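Local coordinates for CD8 alpha antigen (Sus scrofa, PDB 5EDX), which probably serves as a T-cell co-receptor that binds MHC class I molecules as a homodimer of immunoglobulin V-type domains, at residues A[71-75]-A[76-80]; A[95-99]-A[100-104]. All coordinates share one frame; numbering follows the deposited sequence.

Contact 1. Residues A[71-75]-A[76-80]; sequences YKAND and NFYLI
The rings of Tyr71 and Tyr78 overlap only at their margins: their centroids are 4.7 Å apart and their planes 23° apart, a near-parallel pair slid well off centre. Tyr71 CE1 comes within 3.3 Å of Tyr78 CD2, the Tyr71 hydroxyl lies over a face of the Tyr78 ring, and Tyr78 CB sits 4.0 Å from the Tyr71 centroid, a CH-pi contact over the face. The Tyr71 torsion explains the approach, since chi1 of 70° places CG between the backbone N and the carbonyl carbon and tilts the ring toward the Tyr78 side chain. There Tyr71 CE2 also meets Ile80 CD1 at 3.8 Å. Lys19 of strand 18-24 hydrogen-bonds Tyr71 OH and makes a cation-pi contact with Tyr78, tying both rings to the next strand.

Asn76 works at the turn. Its backbone N donates to Ala73 O and its O accepts from Ala73 N, each bond 2.9 Å long. Its side-chain ND2 serves two waters: one also accepts from Asn74 ND2 at 2.7 Å, the other donates to Asp75 OD2 at 3.2 Å. Beyond the turn, mutual bonds between the backbones of Tyr71 and Tyr78 continue the antiparallel ladder. A two-residue loop closed by a type II' turn from Ala73 to Asn76 defines a tight beta hairpin, the one joining strands D and E of an immunoglobulin V domain.

Contact 2. Residues A[95-99]-A[100-104]; sequences SFLSN and SVLYF
Ser95 and Phe96 both donate to the carbonyl of Tyr103, arriving from opposite faces of its plane. Phe96 N makes the main bond, 3.0 Å to Tyr103 O, whereas Ser95 OG lies 3.3 Å from that oxygen and above the carbonyl plane. The serine hydroxyl can do this because chi1 of -163° sets OG beside its own carbonyl carbon; the same rotation puts OG 3.4 Å from Phe104 CE1.

The Tyr103 ring leans back along its strand toward the turn. Tyr103 CD2 passes Phe96 CD2 at 4.2 Å, a loose contact, and CE2 meets Ser98 CB. The ring edge faces the carbonyl oxygens of Phe96 and Ser98, while Val101 CG1 lies over one ring face. A water 2.7 Å from both Ser98 O and Tyr103 OH links the phenol to the turn.

Leu97 CG lies opposite its backbone N (chi1 167°), and the bend at chi2 (72°) brings Leu97 CD1 to 3.2 Å from Val101 O; its CB lies near Leu102 CD2. Paired backbone bonds between Ser98 and Val101 close a type I' turn whose corners are Asn99 and Ser100.

In this F-G hairpin, Phe96 and Tyr103 pack on Leu2 and on Phe3 of the amino-terminal strand 3-5. Ser95 and Phe104 instead touch Leu36 of strand 33-38, and Ser95 pairs through its backbone with Ser34. Across the dimer interface, Leu97 meets Leu97 of the second subunit, Leu102 packs on Ser95 of that subunit, and Phe104 O accepts a hydrogen bond from its Lys45.

In the fold
Contact 1 and contact 2 are two-residue beta hairpins in series along the chain, on different sheets of one V-set sandwich. Residues 71-80 join the edge strand 68-73 to strand 76-81 in the four-stranded sheet; residues 95-104 join strands 90-98 and 101-111 in the other. Their centres are 18 Å apart and their nearest atoms about 7 Å apart, without touching. The Cys22-Cys94 disulfide spans the two sheets, linking strand 18-24, which borders the first hairpin, to strand 90-98 of the second. The second subunit meets contact 2 but not contact 1, consistent with homodimerisation through the sheet that carries residues 95-104.

Contact 1. Residues A[71-75]-A[76-80]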
loop_
_atom_site.group_PDB
_atom_site.type_symbol
_atom_site.label_atom_id
_atom_site.label_comp_id
_atom_site.label_asym_id
_atom_site.label_seq_id
_atom_site.Cartn_x
_atom_site.Cartn_y
_atom_site.Cartn_z
ATOM N N TYR A 71 7.727 12.794 -11.669
ATOM C CA TYR A 71 7.838 12.591 -13.109
ATOM C C TYR A 71 8.502 11.269 -13.451
ATOM O O TYR A 71 9.148 10.646 -12.614
ATOM C CB TYR A 71 8.587 13.758 -13.766
ATOM C CG TYR A 71 10.070 13.842 -13.465
ATOM C CD1 TYR A 71 11.001 13.182 -14.265
ATOM C CD2 TYR A 71 10.546 14.601 -12.399
ATOM C CE1 TYR A 71 12.356 13.266 -14.009
ATOM C CE2 TYR A 71 11.913 14.692 -12.132
ATOM C CZ TYR A 71 12.809 14.021 -12.949
ATOM O OH TYR A 71 14.164 14.097 -12.711
ATOM N N LYS A 72 8.323 10.855 -14.697
ATOM C CA LYS A 72 8.971 9.664 -15.225
ATOM C C LYS A 72 10.001 10.078 -16.264
ATOM O O LYS A 72 9.728 10.933 -17.110
ATOM C CB LYS A 72 7.917 8.756 -15.867
ATOM C CG LYS A 72 8.469 7.513 -16.578
ATOM C CD LYS A 72 7.341 6.769 -17.300
ATOM C CE LYS A 72 7.807 5.411 -17.833
ATOM N NZ LYS A 72 8.804 5.566 -18.929
ATOM N N ALA A 73 11.184 9.477 -16.191
ATOM C CA ALA A 73 12.191 9.624 -17.235
ATOM C C ALA A 73 12.800 8.248 -17.474
ATOM O O ALA A 73 13.428 7.677 -16.581
ATOM C CB ALA A 73 13.256 10.621 -16.815
ATOM N N ASN A 74 12.602 7.707 -18.671
ATOM C CA ASN A 74 13.010 6.335 -18.943
ATOM C C ASN A 74 12.370 5.407 -17.917
ATOM O O ASN A 74 11.160 5.463 -17.705
ATOM C CB ASN A 74 14.534 6.213 -18.925
ATOM C CG ASN A 74 15.195 7.083 -19.980
ATOM O OD1 ASN A 74 14.852 7.009 -21.158
ATOM N ND2 ASN A 74 16.138 7.918 -19.561
ATOM N N ASP A 75 13.180 4.576 -17.264
ATOM C CA ASP A 75 12.652 3.628 -16.283
ATOM C C ASP A 75 12.753 4.160 -14.855
ATOM O O ASP A 75 12.531 3.424 -13.895
ATOM C CB ASP A 75 13.358 2.271 -16.391
ATOM C CG ASP A 75 14.837 2.345 -16.053
ATOM O OD1 ASP A 75 15.447 1.279 -15.827
ATOM O OD2 ASP A 75 15.398 3.461 -16.019
ATOM N N ASN A 76 13.087 5.438 -14.722
ATOM C CA ASN A 76 13.176 6.074 -13.408
ATOM C C ASN A 76 11.955 6.921 -13.083
ATOM O O ASN A 76 11.489 7.697 -13.913
ATOM C CB ASN A 76 14.417 6.954 -13.332
ATOM C CG ASN A 76 15.693 6.163 -13.448
ATOM O OD1 ASN A 76 15.970 5.294 -12.624
ATOM N ND2 ASN A 76 16.486 6.462 -14.473
ATOM N N PHE A 77 11.454 6.776 -11.860
ATOM C CA PHE A 77 10.352 7.592 -11.372
ATOM C C PHE A 77 10.845 8.448 -10.209
ATOM O O PHE A 77 11.597 7.979 -9.359
ATOM C CB PHE A 77 9.182 6.704 -10.941
ATOM C CG PHE A 77 8.619 5.870 -12.058
ATOM C CD1 PHE A 77 9.172 4.635 -12.369
ATOM C CD2 PHE A 77 7.555 6.335 -12.816
ATOM C CE1 PHE A 77 8.659 3.871 -13.413
ATOM C CE2 PHE A 77 7.033 5.585 -13.847
ATOM C CZ PHE A 77 7.586 4.347 -14.153
ATOM N N TYR A 78 10.434 9.710 -10.184
ATOM C CA TYR A 78 10.923 10.638 -9.179
ATOM C C TYR A 78 9.779 11.298 -8.439
ATOM O O TYR A 78 8.713 11.527 -9.009
ATOM C CB TYR A 78 11.777 11.726 -9.831
ATOM C CG TYR A 78 13.019 11.197 -10.502
ATOM C CD1 TYR A 78 14.210 11.075 -9.802
ATOM C CD2 TYR A 78 12.998 10.816 -11.835
ATOM C CE1 TYR A 78 15.359 10.586 -10.417
ATOM C CE2 TYR A 78 14.142 10.327 -12.461
ATOM C CZ TYR A 78 15.314 10.218 -11.744
ATOM O OH TYR A 78 16.449 9.728 -12.363
ATOM N N LEU A 79 10.021 11.604 -7.168
ATOM C CA LEU A 79 9.106 12.415 -6.372
ATOM C C LEU A 79 9.919 13.565 -5.810
ATOM O O LEU A 79 11.020 13.362 -5.302
ATOM C CB LEU A 79 8.526 11.597 -5.220
ATOM C CG LEU A 79 7.395 12.276 -4.446
ATOM C CD1 LEU A 79 6.120 12.276 -5.268
ATOM C CD2 LEU A 79 7.165 11.588 -3.111
ATOM N N ILE A 80 9.382 14.776 -5.901
ATOM C CA ILE A 80 10.095 15.932 -5.391
ATOM C C ILE A 80 9.269 16.610 -4.311
ATOM O O ILE A 80 8.139 17.013 -4.552
ATOM C CB ILE A 80 10.400 16.949 -6.501
ATOM C CG1 ILE A 80 11.347 16.342 -7.546
ATOM C CG2 ILE A 80 11.021 18.205 -5.901
ATOM C CD1 ILE A 80 10.643 15.596 -8.643
HETATM O O HOH W 1 17.021 8.395 -17.033
HETATM O O HOH W 2 18.403 4.316 -15.509
#

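Contact 2. Residues A[95-99]-A[100-104]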
loop_
_atom_site.group_PDB
_atom_site.type_symbol
_atom_site.label_atom_id
_atom_site.label_comp_id
_atom_site.label_asym_id
_atom_site.label_seq_id
_atom_site.Cartn_x
_atom_site.Cartn_y
_atom_site.Cartn_z
ATOM N N SER A 95 4.634 1.797 -5.988
ATOM C CA SER A 95 3.821 0.614 -6.174
ATOM C C SER A 95 3.579 0.318 -7.661
ATOM O O SER A 95 3.294 1.193 -8.399
ATOM C CB SER A 95 2.497 0.835 -5.499
ATOM O OG SER A 95 1.837 -0.327 -5.319
ATOM N N PHE A 96 3.749 -0.935 -8.048
ATOM C CA PHE A 96 3.785 -1.383 -9.455
ATOM C C PHE A 96 2.902 -2.627 -9.537
ATOM O O PHE A 96 2.911 -3.453 -8.655
ATOM C CB PHE A 96 5.235 -1.629 -9.946
ATOM C CG PHE A 96 5.338 -2.298 -11.261
ATOM C CD1 PHE A 96 5.159 -1.574 -12.439
ATOM C CD2 PHE A 96 5.602 -3.634 -11.350
ATOM C CE1 PHE A 96 5.245 -2.195 -13.660
ATOM C CE2 PHE A 96 5.673 -4.260 -12.558
ATOM C CZ PHE A 96 5.491 -3.545 -13.727
ATOM N N LEU A 97 2.067 -2.669 -10.560
ATOM C CA LEU A 97 1.160 -3.800 -10.690
ATOM C C LEU A 97 1.524 -4.640 -11.907
ATOM O O LEU A 97 1.737 -4.118 -12.999
ATOM C CB LEU A 97 -0.285 -3.316 -10.777
ATOM C CG LEU A 97 -1.342 -4.327 -11.221
ATOM C CD1 LEU A 97 -1.617 -5.358 -10.138
ATOM C CD2 LEU A 97 -2.620 -3.601 -11.610
ATOM N N SER A 98 1.612 -5.945 -11.704
ATOM C CA SER A 98 1.960 -6.865 -12.779
ATOM C C SER A 98 1.231 -8.181 -12.521
ATOM O O SER A 98 1.357 -8.761 -11.444
ATOM C CB SER A 98 3.477 -7.079 -12.817
ATOM O OG SER A 98 3.879 -7.864 -13.933
ATOM N N ASN A 99 0.448 -8.633 -13.496
ATOM C CA ASN A 99 -0.255 -9.910 -13.385
ATOM C C ASN A 99 -0.967 -10.151 -12.037
ATOM O O ASN A 99 -0.664 -11.118 -11.337
ATOM C CB ASN A 99 0.713 -11.060 -13.659
ATOM C CG ASN A 99 0.946 -11.291 -15.149
ATOM O OD1 ASN A 99 0.034 -11.680 -15.878
ATOM N ND2 ASN A 99 2.175 -11.068 -15.599
ATOM N N SER A 100 -1.903 -9.276 -11.688
ATOM C CA SER A 100 -2.731 -9.470 -10.491
ATOM C C SER A 100 -1.970 -9.369 -9.167
ATOM O O SER A 100 -2.492 -9.776 -8.130
ATOM C CB SER A 100 -3.446 -10.825 -10.535
ATOM O OG SER A 100 -4.183 -10.984 -11.732
ATOM N N VAL A 101 -0.741 -8.860 -9.196
ATOM C CA VAL A 101 0.038 -8.713 -7.969
ATOM C C VAL A 101 0.451 -7.255 -7.779
ATOM O O VAL A 101 0.916 -6.615 -8.717
ATOM C CB VAL A 101 1.308 -9.587 -7.980
ATOM C CG1 VAL A 101 2.162 -9.315 -6.738
ATOM C CG2 VAL A 101 0.943 -11.069 -8.073
ATOM N N LEU A 102 0.265 -6.734 -6.569
ATOM C CA LEU A 102 0.776 -5.411 -6.223
ATOM C C LEU A 102 2.177 -5.537 -5.642
ATOM O O LEU A 102 2.391 -6.285 -4.683
ATOM C CB LEU A 102 -0.135 -4.727 -5.199
ATOM C CG LEU A 102 -1.249 -3.811 -5.699
ATOM C CD1 LEU A 102 -1.948 -3.155 -4.519
ATOM C CD2 LEU A 102 -0.689 -2.755 -6.645
ATOM N N TYR A 103 3.127 -4.810 -6.227
ATOM C CA TYR A 103 4.502 -4.796 -5.754
ATOM C C TYR A 103 4.824 -3.460 -5.102
ATOM O O TYR A 103 4.343 -2.422 -5.545
ATOM C CB TYR A 103 5.466 -4.999 -6.924
ATOM C CG TYR A 103 5.375 -6.364 -7.562
ATOM C CD1 TYR A 103 6.210 -7.391 -7.158
ATOM C CD2 TYR A 103 4.448 -6.622 -8.563
ATOM C CE1 TYR A 103 6.130 -8.647 -7.738
ATOM C CE2 TYR A 103 4.359 -7.874 -9.148
ATOM C CZ TYR A 103 5.202 -8.877 -8.731
ATOM O OH TYR A 103 5.119 -10.122 -9.310
ATOM N N PHE A 104 5.654 -3.485 -4.065
ATOM C CA PHE A 104 6.019 -2.250 -3.371
ATOM C C PHE A 104 7.526 -2.105 -3.263
ATOM O O PHE A 104 8.218 -3.075 -2.977
ATOM C CB PHE A 104 5.424 -2.236 -1.959
ATOM C CG PHE A 104 3.937 -2.415 -1.932
ATOM C CD1 PHE A 104 3.093 -1.338 -2.135
ATOM C CD2 PHE A 104 3.381 -3.662 -1.702
ATOM C CE1 PHE A 104 1.719 -1.498 -2.109
ATOM C CE2 PHE A 104 2.002 -3.829 -1.674
ATOM C CZ PHE A 104 1.173 -2.749 -1.880
HETATM O O HOH W 3 3.117 -10.706 -11.028
HETATM O O HOH W 4 -2.431 -12.704 -13.665
#